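Local coordinates for protein laminin subunit ALPHA-1 (Mus musculus, PDB 2JD4) that forms part of basement-membrane laminin-111, its two C-terminal LG domains each carrying a metal site here and probably attaching laminin to the cell surface, at residues S39-R44 and T136-E141; Y71-L76 and R156-I161; R80-F85 and K93-A98; L87-T92 and V132-T137. The protein carries 4 engineered substitutions. One frame throughout, in Å; residues are numbered along the deposited sequence.

Contact 1 (S39-R44 and T136-E141); sequences SDVRKR and TTLDVE. With MG (magnesium ion), chain C.
Thr137 holds OG1 between its own backbone N and carbonyl carbon (chi1 65°), which turns the hydroxyl to the magnesium side and leaves CB facing Arg42 CB and CG2 facing Lys43 CE. Leu138 is rotated differently, CG anti to the backbone N (chi1 171°), and that carries CD2 to within 4.1 Å of Val41 CG2. The two loops are pinned by one bond between them: Leu138 N donates a hydrogen bond to Arg42 O at 2.9 Å, nearly straight at 163°, on a lone pair in the carbonyl plane. Tyr112 OH bonds to the same carbonyl. Both loops belong to the edge of a laminin G beta sandwich where the metal sits. The magnesium ion is bound by Thr137 O (2.2 Å) and Asp139 OD2 (2.3 Å), with Asp70 OD2, Leu87 O and two waters completing the shell. Thr137 OG1 braces this site from the second shell, donating a hydrogen bond to Asp139 OD2 at 2.7 Å and accepting one from water 1 at 3.0 Å. A valine here would remove both bonds and would probably leave the Asp139 carboxylate and water 1 freer to shift around the metal. Toward solvent, Lys43 lies alongside Thr136, its CE 3.3 Å from Thr136 O, while Arg42 folds back to grip Asp40 side-on, NE to OD1 and NH2 to OD2, with the partners close to the guanidinium plane.

Contact 2 (Y71-L76 and R156-I161); sequences YATLQL and RNIGTI
Gln75 reaches from an inner strand of the laminin G beta sandwich into the loop 156-161, which lies over the sheet face bearing Tyr71, Thr73 and Gln75. Its CB points toward that loop. From there Gln75 CG passes Ile161 O at 3.9 Å, and CD lies between the carbonyls of Ile158 and Ile161, close to equidistant from both. At the tip NE2 makes two hydrogen bonds. The one from Gln75 NE2 to Ile158 O (2.9 Å, 170° at the hydrogen) is nearly straight and lies in the amide plane; the one from Gln75 NE2 to Ile161 O (2.8 Å) is more bent, and the nitrogen sits above that carbonyl's plane. Two carbonyls of the loop are thus tied to one buried amide, which also fixes the amide's rotation. A leucine in its place would lack this donor, and the carbonyls of Ile158 and Ile161 would probably lose their shared partner, leaving the loop less firmly held. Ile158 CG1 flanks the amide, 3.9 Å from Gln75 NE2. Separately, Ile161 CG2 rests on Leu76 O. Farther along the strand, the Tyr71 hydroxyl is hydrogen-bonded to Arg91 NH1, with Asn157 O also near its phenol end. Ile158 CG2, held anti to its own carbonyl carbon, covers one face of the Tyr71 ring, offset toward the rim, 4.3 Å from the centroid and 14° off the ring normal.

Contact 3 (R80-F85 and K93-A98); sequences RLHFMF and KVSHPA
Phe83 and Val94 carry the backbone pairing of this antiparallel beta hairpin, the strands running 165° apart. They form a hydrogen-bonded pair, with both Phe83 N to Val94 O and Val94 N to Phe83 O at 2.8 Å. Non-hydrogen-bonded pairs flank it, His82 with Ser95 and Met84 with Lys93. Toward the far end the strands spread, and the bond from His96 N to Leu81 O stretches to 3.3 Å; past it water 3 fills in, accepting from Leu81 N and donating to His96 O and Ala98 O.

Among the side chains, Ser95 OG meets the edge of the His82 ring near its plane, 3.0 Å from ND1, a hydrogen bond in which either atom may be the donor. Arg80, extended from CG to NE, reaches across to Pro97 and gives NE to Pro97 O at 2.7 Å; the bond is bent, 139° at the hydrogen, and the carbonyl oxygen is tilted from the guanidinium plane.

Lys93, its CG anti to the backbone N and the chain fully stretched, runs alongside Met84 in van der Waals contact along its aliphatic chain, so that Lys93 CE lies 3.7 Å from Met84 CE. On the opposite sheet face the contact is apolar: Phe83 and Val94 lie side by side, CD2 4.1 Å from CG2.

Strand 91-95 is an edge strand of its sheet within this chain, and strand 80-86 separates it from strand 71-77; Leu81, Phe83 and Val94 pack inward on Met119 of strand 116-121, in the facing sheet of the sandwich.

Contact 4 (L87-T92 and V132-T137); sequences LGKGRT and VGKATT. Engineered in segment 132-137: Lys134 (natural residue Asn). With MG (magnesium ion), chain C.
Thr92 OG1 accepts a hydrogen bond from Val132 N at 2.8 Å, an almost straight bond of 174°, and also meets water 4. The rotamer makes this possible: OG1 stands anti to the carbonyl carbon (chi1 -61°), on the side where Val132 comes past. Water 4 lies 2.7 Å from Val132 O and within hydrogen-bonding distance of Gly90 O and Thr92 OG1 as well, so it bridges the segment 87-92 to the loop at 132-137. Val132 also sets its CB against Arg91 O.

Next to this, Gly90 and Gly133 bring their backbones within 4.8 Å between CA atoms, with no side chain between them. Lys134, an engineered residue, bends at chi2 and chi3 and offers NZ to Lys89 O in a weak bond of 3.3 Å. Lys89 stretches out in turn over Ala135, whose CB lies 3.3 Å from Leu87 O and packs on Leu87 CB at 3.8 Å.

Leu87 closes the contact at the metal. Leu87 O binds the magnesium ion at 2.3 Å and lies only 3.1 Å from Thr137 O, a closeness of two acceptors that the shared cation pays for. With six oxygen ligands, only the carboxylates of Asp70 and Asp139 among them likely charged, the site suits a hard divalent cation, consistent with the calcium sites of other LG domains. Losing the ion would probably leave the carbonyl oxygens of Leu87 and Thr137 facing each other unscreened.

In the fold
All four contacts lie in the first of the two LG domains, on one side of the chain's centre. Contacts 1 and 4 are 11 Å apart between centres; they share Thr136, Thr137 and the magnesium ion and form the loop edge of the sandwich. Contacts 2 and 3 are also 11 Å apart and lie on neighbouring strands, 71-77 and 80-86, of a single antiparallel sheet. Strand 91-95 links contacts 3 and 4, Leu138 beside Tyr71 joins contacts 1 and 2, and Tyr71 with Arg91 joins contacts 2 and 4. Along the chain, strands 71-77 and 80-86 come between 39-44 and 87-92; the second segments follow as 93-98, 132-141 and 156-161.

Contact 1 (S39-R44 and T136-E141)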
loop_
_atom_site.group_PDB
_atom_site.type_symbol
_atom_site.label_atom_id
_atom_site.label_comp_id
_atom_site.label_asym_id
_atom_site.label_seq_id
_atom_site.Cartn_x
_atom_site.Cartn_y
_atom_site.Cartn_z
ATOM N N SER A 39 19.037 15.022 22.270
ATOM C CA SER A 39 18.221 16.123 21.799
ATOM C C SER A 39 17.397 16.815 22.876
ATOM O O SER A 39 16.801 16.165 23.729
ATOM C CB SER A 39 17.284 15.637 20.686
ATOM O OG SER A 39 18.016 15.171 19.564
ATOM N N ASP A 40 17.397 18.144 22.843
ATOM C CA ASP A 40 16.586 18.944 23.756
ATOM C C ASP A 40 15.651 19.664 22.788
ATOM O O ASP A 40 16.013 20.690 22.222
ATOM C CB ASP A 40 17.418 19.978 24.515
ATOM C CG ASP A 40 16.593 20.731 25.554
ATOM O OD1 ASP A 40 15.349 20.750 25.429
ATOM O OD2 ASP A 40 17.181 21.309 26.489
ATOM N N VAL A 41 14.460 19.117 22.586
ATOM C CA VAL A 41 13.519 19.702 21.633
ATOM C C VAL A 41 12.536 20.726 22.192
ATOM O O VAL A 41 11.682 21.229 21.459
ATOM C CB VAL A 41 12.707 18.593 20.935
ATOM C CG1 VAL A 41 13.657 17.563 20.323
ATOM C CG2 VAL A 41 11.774 17.928 21.929
ATOM N N ARG A 42 12.653 21.035 23.479
ATOM C CA ARG A 42 11.750 21.996 24.112
ATOM C C ARG A 42 11.615 23.320 23.359
ATOM O O ARG A 42 10.505 23.811 23.140
ATOM C CB ARG A 42 12.203 22.269 25.549
ATOM C CG ARG A 42 11.991 21.091 26.499
ATOM C CD ARG A 42 12.563 21.391 27.872
ATOM N NE ARG A 42 14.019 21.500 27.837
ATOM C CZ ARG A 42 14.770 21.796 28.892
ATOM N NH1 ARG A 42 14.200 22.016 30.069
ATOM N NH2 ARG A 42 16.089 21.866 28.774
ATOM N N LYS A 43 12.741 23.893 22.953
ATOM C CA LYS A 43 12.725 25.167 22.246
ATOM C C LYS A 43 13.117 25.050 20.783
ATOM O O LYS A 43 13.112 26.038 20.053
ATOM C CB LYS A 43 13.666 26.157 22.943
ATOM C CG LYS A 43 13.140 26.713 24.259
ATOM C CD LYS A 43 11.965 27.655 24.020
ATOM C CE LYS A 43 11.450 28.254 25.322
ATOM N NZ LYS A 43 12.496 29.053 26.012
ATOM N N ARG A 44 13.454 23.844 20.344
ATOM C CA ARG A 44 13.860 23.662 18.959
ATOM C C ARG A 44 13.753 22.214 18.501
ATOM O O ARG A 44 14.245 21.301 19.167
ATOM C CB ARG A 44 15.297 24.162 18.778
ATOM C CG ARG A 44 15.880 23.968 17.388
ATOM C CD ARG A 44 17.207 24.702 17.253
ATOM N NE ARG A 44 18.210 24.233 18.207
ATOM C CZ ARG A 44 18.827 23.058 18.128
ATOM N NH1 ARG A 44 18.542 22.225 17.135
ATOM N NH2 ARG A 44 19.731 22.715 19.037
ATOM N N THR A 136 5.434 27.790 25.714
ATOM C CA THR A 136 6.728 28.044 25.093
ATOM C C THR A 136 7.603 26.814 24.880
ATOM O O THR A 136 8.664 26.917 24.275
ATOM C CB THR A 136 7.553 29.057 25.919
ATOM O OG1 THR A 136 7.943 28.460 27.161
ATOM C CG2 THR A 136 6.734 30.303 26.200
ATOM N N THR A 137 7.173 25.656 25.362
ATOM C CA THR A 137 7.993 24.460 25.201
ATOM C C THR A 137 7.280 23.234 24.634
ATOM O O THR A 137 6.101 22.997 24.912
ATOM C CB THR A 137 8.645 24.051 26.546
ATOM O OG1 THR A 137 7.629 23.670 27.487
ATOM C CG2 THR A 137 9.455 25.207 27.120
ATOM N N LEU A 138 8.010 22.468 23.824
ATOM C CA LEU A 138 7.491 21.228 23.254
ATOM C C LEU A 138 7.982 20.165 24.223
ATOM O O LEU A 138 9.161 19.805 24.216
ATOM C CB LEU A 138 8.073 20.966 21.858
ATOM C CG LEU A 138 7.777 19.590 21.239
ATOM C CD1 LEU A 138 6.273 19.438 20.971
ATOM C CD2 LEU A 138 8.567 19.433 19.937
ATOM N N ASP A 139 7.079 19.688 25.071
ATOM C CA ASP A 139 7.397 18.685 26.079
ATOM C C ASP A 139 6.880 17.318 25.654
ATOM O O ASP A 139 5.673 17.062 25.716
ATOM C CB ASP A 139 6.760 19.088 27.410
ATOM C CG ASP A 139 7.082 20.519 27.794
ATOM O OD1 ASP A 139 8.233 20.776 28.204
ATOM O OD2 ASP A 139 6.191 21.390 27.671
ATOM N N VAL A 140 7.789 16.437 25.239
ATOM C CA VAL A 140 7.394 15.106 24.791
ATOM C C VAL A 140 8.324 14.002 25.289
ATOM O O VAL A 140 9.444 14.276 25.720
ATOM C CB VAL A 140 7.362 15.036 23.247
ATOM C CG1 VAL A 140 6.410 16.094 22.697
ATOM C CG2 VAL A 140 8.761 15.249 22.693
ATOM N N GLU A 141 7.849 12.759 25.216
ATOM C CA GLU A 141 8.626 11.594 25.635
ATOM C C GLU A 141 9.875 11.456 24.775
ATOM O O GLU A 141 9.866 11.828 23.602
ATOM C CB GLU A 141 7.787 10.322 25.505
ATOM C CG GLU A 141 6.660 10.203 26.502
ATOM C CD GLU A 141 7.159 9.998 27.915
ATOM O OE1 GLU A 141 7.770 10.932 28.481
ATOM O OE2 GLU A 141 6.945 8.893 28.456
HETATM MG MG MG C . 4.563 22.372 26.407
HETATM O O HOH W 1 4.714 24.356 27.445
HETATM O O HOH W 2 2.816 21.593 27.756
#

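Contact 2 (Y71-L76 and R156-I161)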
loop_
_atom_site.group_PDB
_atom_site.type_symbol
_atom_site.label_atom_id
_atom_site.label_comp_id
_atom_site.label_asym_id
_atom_site.label_seq_id
_atom_site.Cartn_x
_atom_site.Cartn_y
_atom_site.Cartn_z
ATOM N N TYR A 71 2.729 17.609 21.198
ATOM C CA TYR A 71 3.075 16.682 20.117
ATOM C C TYR A 71 3.650 17.391 18.906
ATOM O O TYR A 71 3.598 18.612 18.804
ATOM C CB TYR A 71 1.845 15.864 19.690
ATOM C CG TYR A 71 0.742 16.683 19.052
ATOM C CD1 TYR A 71 0.884 17.200 17.765
ATOM C CD2 TYR A 71 -0.430 16.979 19.753
ATOM C CE1 TYR A 71 -0.108 17.997 17.189
ATOM C CE2 TYR A 71 -1.429 17.779 19.187
ATOM C CZ TYR A 71 -1.259 18.284 17.908
ATOM O OH TYR A 71 -2.221 19.091 17.353
ATOM N N ALA A 72 4.219 16.602 17.999
ATOM C CA ALA A 72 4.784 17.106 16.753
ATOM C C ALA A 72 4.703 15.946 15.765
ATOM O O ALA A 72 5.033 14.811 16.115
ATOM C CB ALA A 72 6.230 17.534 16.946
ATOM N N THR A 73 4.264 16.224 14.541
ATOM C CA THR A 73 4.135 15.174 13.536
ATOM C C THR A 73 4.304 15.683 12.106
ATOM O O THR A 73 4.123 16.874 11.824
ATOM C CB THR A 73 2.755 14.471 13.663
ATOM O OG1 THR A 73 2.652 13.415 12.701
ATOM C CG2 THR A 73 1.624 15.468 13.433
ATOM N N LEU A 74 4.696 14.773 11.217
ATOM C CA LEU A 74 4.864 15.059 9.796
ATOM C C LEU A 74 4.058 13.973 9.093
ATOM O O LEU A 74 4.327 12.777 9.262
ATOM C CB LEU A 74 6.336 14.971 9.372
ATOM C CG LEU A 74 6.591 15.119 7.861
ATOM C CD1 LEU A 74 6.258 16.539 7.420
ATOM C CD2 LEU A 74 8.038 14.796 7.521
ATOM N N GLN A 75 3.058 14.389 8.321
ATOM C CA GLN A 75 2.185 13.458 7.608
ATOM C C GLN A 75 2.067 13.826 6.138
ATOM O O GLN A 75 2.226 14.989 5.763
ATOM C CB GLN A 75 0.784 13.473 8.234
ATOM C CG GLN A 75 0.730 13.043 9.688
ATOM C CD GLN A 75 -0.517 13.555 10.404
ATOM O OE1 GLN A 75 -0.748 14.759 10.470
ATOM N NE2 GLN A 75 -1.319 12.641 10.944
ATOM N N LEU A 76 1.801 12.826 5.304
ATOM C CA LEU A 76 1.620 13.050 3.879
ATOM C C LEU A 76 0.121 12.932 3.633
ATOM O O LEU A 76 -0.530 12.048 4.190
ATOM C CB LEU A 76 2.343 11.985 3.057
ATOM C CG LEU A 76 2.323 12.227 1.544
ATOM C CD1 LEU A 76 3.278 13.380 1.206
ATOM C CD2 LEU A 76 2.743 10.955 0.807
ATOM N N ARG A 156 -4.042 10.897 19.485
ATOM C CA ARG A 156 -5.138 11.859 19.501
ATOM C C ARG A 156 -4.766 13.216 18.900
ATOM O O ARG A 156 -3.619 13.659 18.971
ATOM C CB ARG A 156 -5.641 12.061 20.943
ATOM C CG ARG A 156 -6.067 10.775 21.652
ATOM C CD ARG A 156 -6.879 11.052 22.915
ATOM N NE ARG A 156 -6.130 11.801 23.922
ATOM C CZ ARG A 156 -5.256 11.270 24.773
ATOM N NH1 ARG A 156 -5.005 9.968 24.760
ATOM N NH2 ARG A 156 -4.623 12.050 25.641
ATOM N N ASN A 157 -5.759 13.861 18.298
ATOM C CA ASN A 157 -5.613 15.181 17.697
ATOM C C ASN A 157 -4.595 15.399 16.574
ATOM O O ASN A 157 -3.977 16.461 16.492
ATOM C CB ASN A 157 -5.401 16.226 18.800
ATOM C CG ASN A 157 -6.581 16.294 19.768
ATOM O OD1 ASN A 157 -7.741 16.360 19.354
ATOM N ND2 ASN A 157 -6.288 16.276 21.060
ATOM N N ILE A 158 -4.409 14.399 15.713
ATOM C CA ILE A 158 -3.522 14.562 14.568
ATOM C C ILE A 158 -4.264 14.083 13.318
ATOM O O ILE A 158 -3.661 13.806 12.279
ATOM C CB ILE A 158 -2.161 13.803 14.727
ATOM C CG1 ILE A 158 -2.357 12.288 14.660
ATOM C CG2 ILE A 158 -1.504 14.199 16.046
ATOM C CD1 ILE A 158 -1.042 11.516 14.753
ATOM N N GLY A 159 -5.591 14.000 13.437
ATOM C CA GLY A 159 -6.421 13.584 12.319
ATOM C C GLY A 159 -6.538 12.091 12.084
ATOM O O GLY A 159 -6.234 11.280 12.964
ATOM N N THR A 160 -6.979 11.726 10.884
ATOM C CA THR A 160 -7.163 10.324 10.528
ATOM C C THR A 160 -5.942 9.692 9.862
ATOM O O THR A 160 -5.909 8.474 9.690
ATOM C CB THR A 160 -8.349 10.136 9.564
ATOM O OG1 THR A 160 -8.101 10.880 8.364
ATOM C CG2 THR A 160 -9.646 10.621 10.203
ATOM N N ILE A 161 -4.958 10.504 9.483
ATOM C CA ILE A 161 -3.762 9.969 8.825
ATOM C C ILE A 161 -2.777 9.429 9.860
ATOM O O ILE A 161 -1.719 10.013 10.107
ATOM C CB ILE A 161 -3.054 11.037 7.953
ATOM C CG1 ILE A 161 -4.043 11.649 6.955
ATOM C CG2 ILE A 161 -1.900 10.394 7.160
ATOM C CD1 ILE A 161 -4.682 10.651 6.018
#

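Contact 3 (R80-F85 and K93-A98)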
loop_
_atom_site.group_PDB
_atom_site.type_symbol
_atom_site.label_atom_id
_atom_site.label_comp_id
_atom_site.label_asym_id
_atom_site.label_seq_id
_atom_site.Cartn_x
_atom_site.Cartn_y
_atom_site.Cartn_z
ATOM N N ARG A 80 0.986 15.465 -0.628
ATOM C CA ARG A 80 1.746 16.607 -0.116
ATOM C C ARG A 80 2.011 16.565 1.390
ATOM O O ARG A 80 1.267 15.946 2.151
ATOM C CB ARG A 80 1.039 17.914 -0.490
ATOM C CG ARG A 80 1.017 18.177 -1.993
ATOM C CD ARG A 80 0.549 19.591 -2.320
ATOM N NE ARG A 80 0.808 19.939 -3.718
ATOM C CZ ARG A 80 0.186 19.394 -4.761
ATOM N NH1 ARG A 80 -0.745 18.468 -4.577
ATOM N NH2 ARG A 80 0.505 19.764 -5.992
ATOM N N LEU A 81 3.068 17.260 1.809
ATOM C CA LEU A 81 3.493 17.291 3.206
ATOM C C LEU A 81 2.860 18.335 4.122
ATOM O O LEU A 81 2.659 19.489 3.732
ATOM C CB LEU A 81 5.017 17.443 3.262
ATOM C CG LEU A 81 5.825 16.316 2.612
ATOM C CD1 LEU A 81 7.311 16.682 2.569
ATOM C CD2 LEU A 81 5.604 15.034 3.398
ATOM N N HIS A 82 2.572 17.910 5.353
ATOM C CA HIS A 82 1.988 18.758 6.395
ATOM C C HIS A 82 2.750 18.530 7.707
ATOM O O HIS A 82 2.882 17.395 8.163
ATOM C CB HIS A 82 0.507 18.409 6.599
ATOM C CG HIS A 82 -0.326 18.584 5.370
ATOM N ND1 HIS A 82 -0.857 19.800 4.997
ATOM C CD2 HIS A 82 -0.693 17.704 4.408
ATOM C CE1 HIS A 82 -1.514 19.662 3.858
ATOM N NE2 HIS A 82 -1.428 18.399 3.479
ATOM N N PHE A 83 3.243 19.617 8.299
ATOM C CA PHE A 83 3.998 19.585 9.554
ATOM C C PHE A 83 3.224 20.362 10.613
ATOM O O PHE A 83 2.909 21.535 10.411
ATOM C CB PHE A 83 5.385 20.227 9.329
ATOM C CG PHE A 83 6.159 20.526 10.596
ATOM C CD1 PHE A 83 6.290 19.576 11.606
ATOM C CD2 PHE A 83 6.812 21.753 10.748
ATOM C CE1 PHE A 83 7.067 19.841 12.756
ATOM C CE2 PHE A 83 7.583 22.025 11.883
ATOM C CZ PHE A 83 7.713 21.068 12.889
ATOM N N MET A 84 2.909 19.718 11.733
ATOM C CA MET A 84 2.183 20.409 12.797
ATOM C C MET A 84 2.596 19.956 14.195
ATOM O O MET A 84 3.037 18.819 14.403
ATOM C CB MET A 84 0.668 20.226 12.621
ATOM C CG MET A 84 0.127 18.861 13.010
ATOM S SD MET A 84 -1.692 18.801 12.896
ATOM C CE MET A 84 -1.913 18.625 11.126
ATOM N N PHE A 85 2.448 20.859 15.156
ATOM C CA PHE A 85 2.797 20.574 16.544
ATOM C C PHE A 85 1.957 21.442 17.474
ATOM O O PHE A 85 1.386 22.444 17.048
ATOM C CB PHE A 85 4.291 20.847 16.779
ATOM C CG PHE A 85 4.716 22.251 16.436
ATOM C CD1 PHE A 85 4.582 23.283 17.361
ATOM C CD2 PHE A 85 5.228 22.545 15.178
ATOM C CE1 PHE A 85 4.954 24.597 17.032
ATOM C CE2 PHE A 85 5.602 23.850 14.840
ATOM C CZ PHE A 85 5.462 24.876 15.772
ATOM N N LYS A 93 0.492 24.938 12.302
ATOM C CA LYS A 93 0.571 24.056 11.141
ATOM C C LYS A 93 1.276 24.694 9.955
ATOM O O LYS A 93 1.118 25.884 9.695
ATOM C CB LYS A 93 -0.834 23.612 10.724
ATOM C CG LYS A 93 -0.866 22.667 9.534
ATOM C CD LYS A 93 -2.246 22.039 9.372
ATOM C CE LYS A 93 -2.250 20.985 8.273
ATOM N NZ LYS A 93 -3.541 20.244 8.222
ATOM N N VAL A 94 2.064 23.896 9.240
ATOM C CA VAL A 94 2.787 24.369 8.061
ATOM C C VAL A 94 2.591 23.356 6.936
ATOM O O VAL A 94 2.584 22.149 7.176
ATOM C CB VAL A 94 4.308 24.480 8.313
ATOM C CG1 VAL A 94 4.950 25.326 7.228
ATOM C CG2 VAL A 94 4.581 25.049 9.697
ATOM N N SER A 95 2.431 23.849 5.712
ATOM C CA SER A 95 2.253 22.980 4.554
ATOM C C SER A 95 3.271 23.353 3.489
ATOM O O SER A 95 3.816 24.456 3.499
ATOM C CB SER A 95 0.838 23.123 3.981
ATOM O OG SER A 95 -0.141 22.673 4.904
ATOM N N HIS A 96 3.537 22.424 2.579
ATOM C CA HIS A 96 4.481 22.670 1.499
ATOM C C HIS A 96 3.830 22.189 0.203
ATOM O O HIS A 96 3.188 21.135 0.176
ATOM C CB HIS A 96 5.784 21.915 1.756
ATOM C CG HIS A 96 6.910 22.333 0.865
ATOM N ND1 HIS A 96 7.987 23.067 1.319
ATOM C CD2 HIS A 96 7.126 22.128 -0.455
ATOM C CE1 HIS A 96 8.815 23.296 0.316
ATOM N NE2 HIS A 96 8.315 22.737 -0.772
ATOM N N PRO A 97 3.985 22.958 -0.886
ATOM C CA PRO A 97 3.421 22.648 -2.205
ATOM C C PRO A 97 4.014 21.465 -2.974
ATOM O O PRO A 97 3.327 20.848 -3.783
ATOM C CB PRO A 97 3.603 23.959 -2.963
ATOM C CG PRO A 97 4.895 24.464 -2.409
ATOM C CD PRO A 97 4.697 24.249 -0.923
ATOM N N ALA A 98 5.280 21.154 -2.730
ATOM C CA ALA A 98 5.945 20.062 -3.438
ATOM C C ALA A 98 5.152 18.762 -3.481
ATOM O O ALA A 98 4.604 18.317 -2.472
ATOM C CB ALA A 98 7.319 19.805 -2.825
HETATM O O HOH W 3 4.674 18.796 0.063
#

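Contact 4 (L87-T92 and V132-T137)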
loop_
_atom_site.group_PDB
_atom_site.type_symbol
_atom_site.label_atom_id
_atom_site.label_comp_id
_atom_site.label_asym_id
_atom_site.label_seq_id
_atom_site.Cartn_x
_atom_site.Cartn_y
_atom_site.Cartn_z
ATOM N N LEU A 87 2.337 23.010 21.466
ATOM C CA LEU A 87 3.187 23.164 22.639
ATOM C C LEU A 87 2.409 23.083 23.954
ATOM O O LEU A 87 2.980 23.268 25.031
ATOM C CB LEU A 87 3.935 24.498 22.570
ATOM C CG LEU A 87 4.671 24.807 21.262
ATOM C CD1 LEU A 87 5.391 26.141 21.392
ATOM C CD2 LEU A 87 5.680 23.700 20.941
ATOM N N GLY A 88 1.111 22.812 23.869
ATOM C CA GLY A 88 0.311 22.707 25.080
ATOM C C GLY A 88 -0.879 23.649 25.170
ATOM O O GLY A 88 -1.767 23.448 26.003
ATOM N N LYS A 89 -0.909 24.672 24.323
ATOM C CA LYS A 89 -2.011 25.633 24.345
ATOM C C LYS A 89 -2.438 26.117 22.961
ATOM O O LYS A 89 -2.965 27.220 22.815
ATOM C CB LYS A 89 -1.637 26.831 25.222
ATOM C CG LYS A 89 -1.410 26.456 26.676
ATOM C CD LYS A 89 -0.953 27.642 27.501
ATOM C CE LYS A 89 -0.736 27.238 28.950
ATOM N NZ LYS A 89 -0.316 28.393 29.788
ATOM N N GLY A 90 -2.216 25.287 21.947
ATOM C CA GLY A 90 -2.598 25.668 20.600
ATOM C C GLY A 90 -1.759 24.966 19.555
ATOM O O GLY A 90 -0.597 24.639 19.801
ATOM N N ARG A 91 -2.343 24.741 18.383
ATOM C CA ARG A 91 -1.643 24.061 17.303
ATOM C C ARG A 91 -1.112 24.998 16.216
ATOM O O ARG A 91 -1.777 25.957 15.816
ATOM C CB ARG A 91 -2.570 23.014 16.671
ATOM C CG ARG A 91 -1.966 22.270 15.487
ATOM C CD ARG A 91 -2.664 20.931 15.272
ATOM N NE ARG A 91 -3.990 21.082 14.704
ATOM C CZ ARG A 91 -5.023 20.287 14.969
ATOM N NH1 ARG A 91 -4.895 19.269 15.804
ATOM N NH2 ARG A 91 -6.191 20.517 14.393
ATOM N N THR A 92 0.101 24.716 15.753
ATOM C CA THR A 92 0.717 25.485 14.679
ATOM C C THR A 92 0.839 24.506 13.510
ATOM O O THR A 92 1.234 23.359 13.708
ATOM C CB THR A 92 2.130 25.991 15.069
ATOM O OG1 THR A 92 2.043 26.854 16.208
ATOM C CG2 THR A 92 2.758 26.756 13.918
ATOM N N VAL A 132 1.727 29.378 17.444
ATOM C CA VAL A 132 0.439 29.691 18.048
ATOM C C VAL A 132 0.378 29.294 19.519
ATOM O O VAL A 132 0.921 28.264 19.918
ATOM C CB VAL A 132 -0.702 28.963 17.294
ATOM C CG1 VAL A 132 -2.024 29.168 18.010
ATOM C CG2 VAL A 132 -0.785 29.473 15.859
ATOM N N GLY A 133 -0.289 30.116 20.323
ATOM C CA GLY A 133 -0.410 29.801 21.731
ATOM C C GLY A 133 0.584 30.514 22.622
ATOM O O GLY A 133 1.563 31.097 22.155
ATOM N N LYS A 134 0.323 30.443 23.921
ATOM C CA LYS A 134 1.155 31.080 24.931
ATOM C C LYS A 134 2.274 30.157 25.400
ATOM O O LYS A 134 3.353 30.628 25.765
ATOM C CB LYS A 134 0.290 31.485 26.130
ATOM C CG LYS A 134 -0.795 32.515 25.819
ATOM C CD LYS A 134 -1.757 32.050 24.729
ATOM C CE LYS A 134 -2.457 30.751 25.100
ATOM N NZ LYS A 134 -3.318 30.255 23.989
ATOM N N ALA A 135 2.009 28.852 25.398
ATOM C CA ALA A 135 3.000 27.864 25.821
ATOM C C ALA A 135 4.312 28.136 25.090
ATOM O O ALA A 135 4.306 28.654 23.976
ATOM C CB ALA A 135 2.502 26.456 25.514
ATOM N N THR A 136 5.434 27.790 25.714
ATOM C CA THR A 136 6.728 28.044 25.093
ATOM C C THR A 136 7.603 26.814 24.880
ATOM O O THR A 136 8.664 26.917 24.275
ATOM C CB THR A 136 7.553 29.057 25.919
ATOM O OG1 THR A 136 7.943 28.460 27.161
ATOM C CG2 THR A 136 6.734 30.303 26.200
ATOM N N THR A 137 7.173 25.656 25.362
ATOM C CA THR A 137 7.993 24.460 25.201
ATOM C C THR A 137 7.280 23.234 24.634
ATOM O O THR A 137 6.101 22.997 24.912
ATOM C CB THR A 137 8.645 24.051 26.546
ATOM O OG1 THR A 137 7.629 23.670 27.487
ATOM C CG2 THR A 137 9.455 25.207 27.120
HETATM MG MG MG C . 4.563 22.372 26.407
HETATM O O HOH W 4 1.804 25.913 18.899
HETATM O O HOH W 1 4.714 24.356 27.445
HETATM O O HOH W 2 2.816 21.593 27.756
#